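PDB 2B8N: glycerate kinase, putative from Thermotoga maritima, which catalyses the magnesium- and ATP-dependent phosphorylation of D-glycerate to 2-phosphoglycerate, a step in the breakdown of serine. Local coordinates for residues A33-R38 with G414-N419. Numbering follows the deposited sequence.
Sequences AVFPDR and GPTGTN
An ST turn in the loop between strands 410-411 and 422-428 meets the link that joins helix 17-32 to helix 36-41, so the contact ties a loop of the MOFRL family region to the N-terminal part of the chain, between the two lobes of this two-domain kinase. F35, V34 and P36 touch T416, G417 and T418. The hydroxyl of T418 donates to V34 O, OG1 to O 3.1 Å, from a position tilted 34° out of the carbonyl plane. OG1 is placed there by a chi1 of -178°, anti to the backbone N, which leaves the methyl CG2 to pack against V34 CG2 at 4.1 Å and to approach F35 CD1 obliquely. A valine here would probably leave V34 O without the hydroxyl that now donates to it. F35 sits at the N-cap position, right before helix 36-41, and one face of its ring lies under T416 O, which is 3.7 Å above the ring plane and offset toward the rim, while CE1 reaches T416 CB at 3.9 Å. T416 OG1 itself is used within the loop: it accepts from T418 N, 3.1 Å away, to close the ST turn, and is also hydrogen-bonded to T362 O. Between T416 and T418, G417 turns with a positive phi of 76°, and its carbonyl O rests against the ring of P36, 3.4 Å from CG.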
ATOM      1  N   ALA A  33      -2.986  -7.798  11.701  1.00 26.40           N
ATOM      2  CA  ALA A  33      -2.280  -6.776  12.479  1.00 26.06           C
ATOM      3  C   ALA A  33      -2.296  -5.400  11.821  1.00 26.30           C
ATOM      4  O   ALA A  33      -2.073  -4.389  12.494  1.00 25.00           O
ATOM      5  CB  ALA A  33      -0.850  -7.212  12.730  1.00 25.25           C
ATOM      6  N   VAL A  34      -2.538  -5.359  10.513  1.00 26.98           N
ATOM      7  CA  VAL A  34      -2.709  -4.093   9.809  1.00 28.58           C
ATOM      8  C   VAL A  34      -4.117  -3.895   9.210  1.00 29.41           C
ATOM      9  O   VAL A  34      -4.275  -3.102   8.274  1.00 30.78           O
ATOM     10  CB  VAL A  34      -1.605  -3.908   8.709  1.00 28.93           C
ATOM     11  CG1 VAL A  34      -0.235  -3.843   9.353  1.00 27.63           C
ATOM     12  CG2 VAL A  34      -1.655  -5.031   7.649  1.00 30.27           C
ATOM     13  N   PHE A  35      -5.135  -4.582   9.744  1.00 28.59           N
ATOM     14  CA  PHE A  35      -6.503  -4.271   9.367  1.00 28.27           C
ATOM     15  C   PHE A  35      -6.771  -2.907   9.931  1.00 28.58           C
ATOM     16  O   PHE A  35      -6.289  -2.580  11.004  1.00 29.41           O
ATOM     17  CB  PHE A  35      -7.505  -5.239   9.968  1.00 28.83           C
ATOM     18  CG  PHE A  35      -7.721  -6.484   9.161  1.00 30.72           C
ATOM     19  CD1 PHE A  35      -6.774  -6.935   8.232  1.00 36.14           C
ATOM     20  CD2 PHE A  35      -8.858  -7.249   9.370  1.00 29.63           C
ATOM     21  CE1 PHE A  35      -7.000  -8.125   7.500  1.00 38.10           C
ATOM     22  CE2 PHE A  35      -9.079  -8.438   8.662  1.00 35.60           C
ATOM     23  CZ  PHE A  35      -8.169  -8.872   7.717  1.00 30.87           C
ATOM     24  N   PRO A  36      -7.571  -2.109   9.233  1.00 29.42           N
ATOM     25  CA  PRO A  36      -7.820  -0.748   9.736  1.00 30.00           C
ATOM     26  C   PRO A  36      -8.302  -0.677  11.206  1.00 29.52           C
ATOM     27  O   PRO A  36      -7.781   0.141  11.968  1.00 29.43           O
ATOM     28  CB  PRO A  36      -8.895  -0.202   8.772  1.00 30.06           C
ATOM     29  CG  PRO A  36      -8.792  -1.073   7.525  1.00 29.72           C
ATOM     30  CD  PRO A  36      -8.306  -2.407   7.985  1.00 28.61           C
ATOM     31  N   ASP A  37      -9.264  -1.527  11.584  1.00 29.16           N
ATOM     32  CA  ASP A  37      -9.870  -1.480  12.920  1.00 29.68           C
ATOM     33  C   ASP A  37      -8.801  -1.643  14.007  1.00 29.16           C
ATOM     34  O   ASP A  37      -8.677  -0.816  14.913  1.00 30.03           O
ATOM     35  CB  ASP A  37     -10.963  -2.562  13.083  1.00 31.43           C
ATOM     36  CG  ASP A  37     -11.836  -2.348  14.343  1.00 37.08           C
ATOM     37  OD1 ASP A  37     -12.687  -1.414  14.353  1.00 48.35           O
ATOM     38  OD2 ASP A  37     -11.680  -3.121  15.317  1.00 35.26           O
ATOM     39  N   ARG A  38      -8.023  -2.706  13.902  1.00 27.18           N
ATOM     40  CA  ARG A  38      -7.034  -2.989  14.889  1.00 25.68           C
ATOM     41  C   ARG A  38      -5.894  -1.937  14.854  1.00 26.66           C
ATOM     42  O   ARG A  38      -5.362  -1.562  15.910  1.00 25.86           O
ATOM     43  CB  ARG A  38      -6.530  -4.429  14.697  1.00 25.43           C
ATOM     44  CG  ARG A  38      -5.283  -4.775  15.506  1.00 23.19           C
ATOM     45  CD  ARG A  38      -5.164  -6.248  15.839  1.00 17.42           C
ATOM     46  NE  ARG A  38      -3.770  -6.577  16.121  1.00 18.88           N
ATOM     47  CZ  ARG A  38      -3.252  -7.796  16.044  1.00 24.51           C
ATOM     48  NH1 ARG A  38      -4.008  -8.833  15.707  1.00 30.39           N
ATOM     49  NH2 ARG A  38      -1.973  -7.990  16.304  1.00 20.97           N
ATOM     50  N   GLY A 414      -9.217 -13.639   0.030  1.00 27.74           N
ATOM     51  CA  GLY A 414     -10.293 -12.675  -0.199  1.00 25.66           C
ATOM     52  C   GLY A 414      -9.725 -11.282  -0.029  1.00 25.67           C
ATOM     53  O   GLY A 414      -8.592 -11.133   0.403  1.00 24.26           O
ATOM     54  N   PRO A 415     -10.493 -10.247  -0.379  1.00 26.24           N
ATOM     55  CA  PRO A 415     -10.052  -8.892  -0.081  1.00 26.90           C
ATOM     56  C   PRO A 415      -9.899  -8.667   1.422  1.00 26.35           C
ATOM     57  O   PRO A 415     -10.802  -9.041   2.176  1.00 26.52           O
ATOM     58  CB  PRO A 415     -11.196  -8.028  -0.598  1.00 25.98           C
ATOM     59  CG  PRO A 415     -12.363  -8.932  -0.636  1.00 28.15           C
ATOM     60  CD  PRO A 415     -11.809 -10.252  -1.029  1.00 27.37           C
ATOM     61  N   THR A 416      -8.774  -8.080   1.848  1.00 26.11           N
ATOM     62  CA  THR A 416      -8.517  -7.856   3.272  1.00 24.20           C
ATOM     63  C   THR A 416      -9.060  -6.544   3.787  1.00 24.14           C
ATOM     64  O   THR A 416      -9.253  -6.409   4.984  1.00 24.10           O
ATOM     65  CB  THR A 416      -7.039  -7.863   3.652  1.00 23.37           C
ATOM     66  OG1 THR A 416      -6.335  -6.848   2.911  1.00 26.22           O
ATOM     67  CG2 THR A 416      -6.453  -9.222   3.428  1.00 20.87           C
ATOM     68  N   GLY A 417      -9.283  -5.582   2.896  1.00 24.51           N
ATOM     69  CA  GLY A 417      -9.554  -4.208   3.295  1.00 25.00           C
ATOM     70  C   GLY A 417      -8.313  -3.446   3.747  1.00 25.84           C
ATOM     71  O   GLY A 417      -8.425  -2.423   4.400  1.00 27.91           O
ATOM     72  N   THR A 418      -7.127  -3.934   3.401  1.00 25.66           N
ATOM     73  CA  THR A 418      -5.900  -3.183   3.619  1.00 25.97           C
ATOM     74  C   THR A 418      -4.884  -3.420   2.480  1.00 27.51           C
ATOM     75  O   THR A 418      -5.070  -4.284   1.630  1.00 30.21           O
ATOM     76  CB  THR A 418      -5.298  -3.483   5.020  1.00 25.05           C
ATOM     77  OG1 THR A 418      -4.125  -2.699   5.219  1.00 24.82           O
ATOM     78  CG2 THR A 418      -4.952  -4.944   5.199  1.00 22.98           C
ATOM     79  N   ASN A 419      -3.836  -2.610   2.440  1.00 26.79           N
ATOM     80  CA  ASN A 419      -2.733  -2.842   1.532  1.00 27.15           C
ATOM     81  C   ASN A 419      -1.433  -2.259   2.074  1.00 26.34           C
ATOM     82  O   ASN A 419      -1.280  -1.039   2.165  1.00 25.09           O
ATOM     83  CB  ASN A 419      -3.037  -2.259   0.155  1.00 26.79           C
ATOM     84  CG  ASN A 419      -1.950  -2.581  -0.866  1.00 29.78           C
ATOM     85  OD1 ASN A 419      -1.233  -3.596  -0.755  1.00 39.67           O
ATOM     86  ND2 ASN A 419      -1.823  -1.726  -1.867  1.00 27.15           N
TER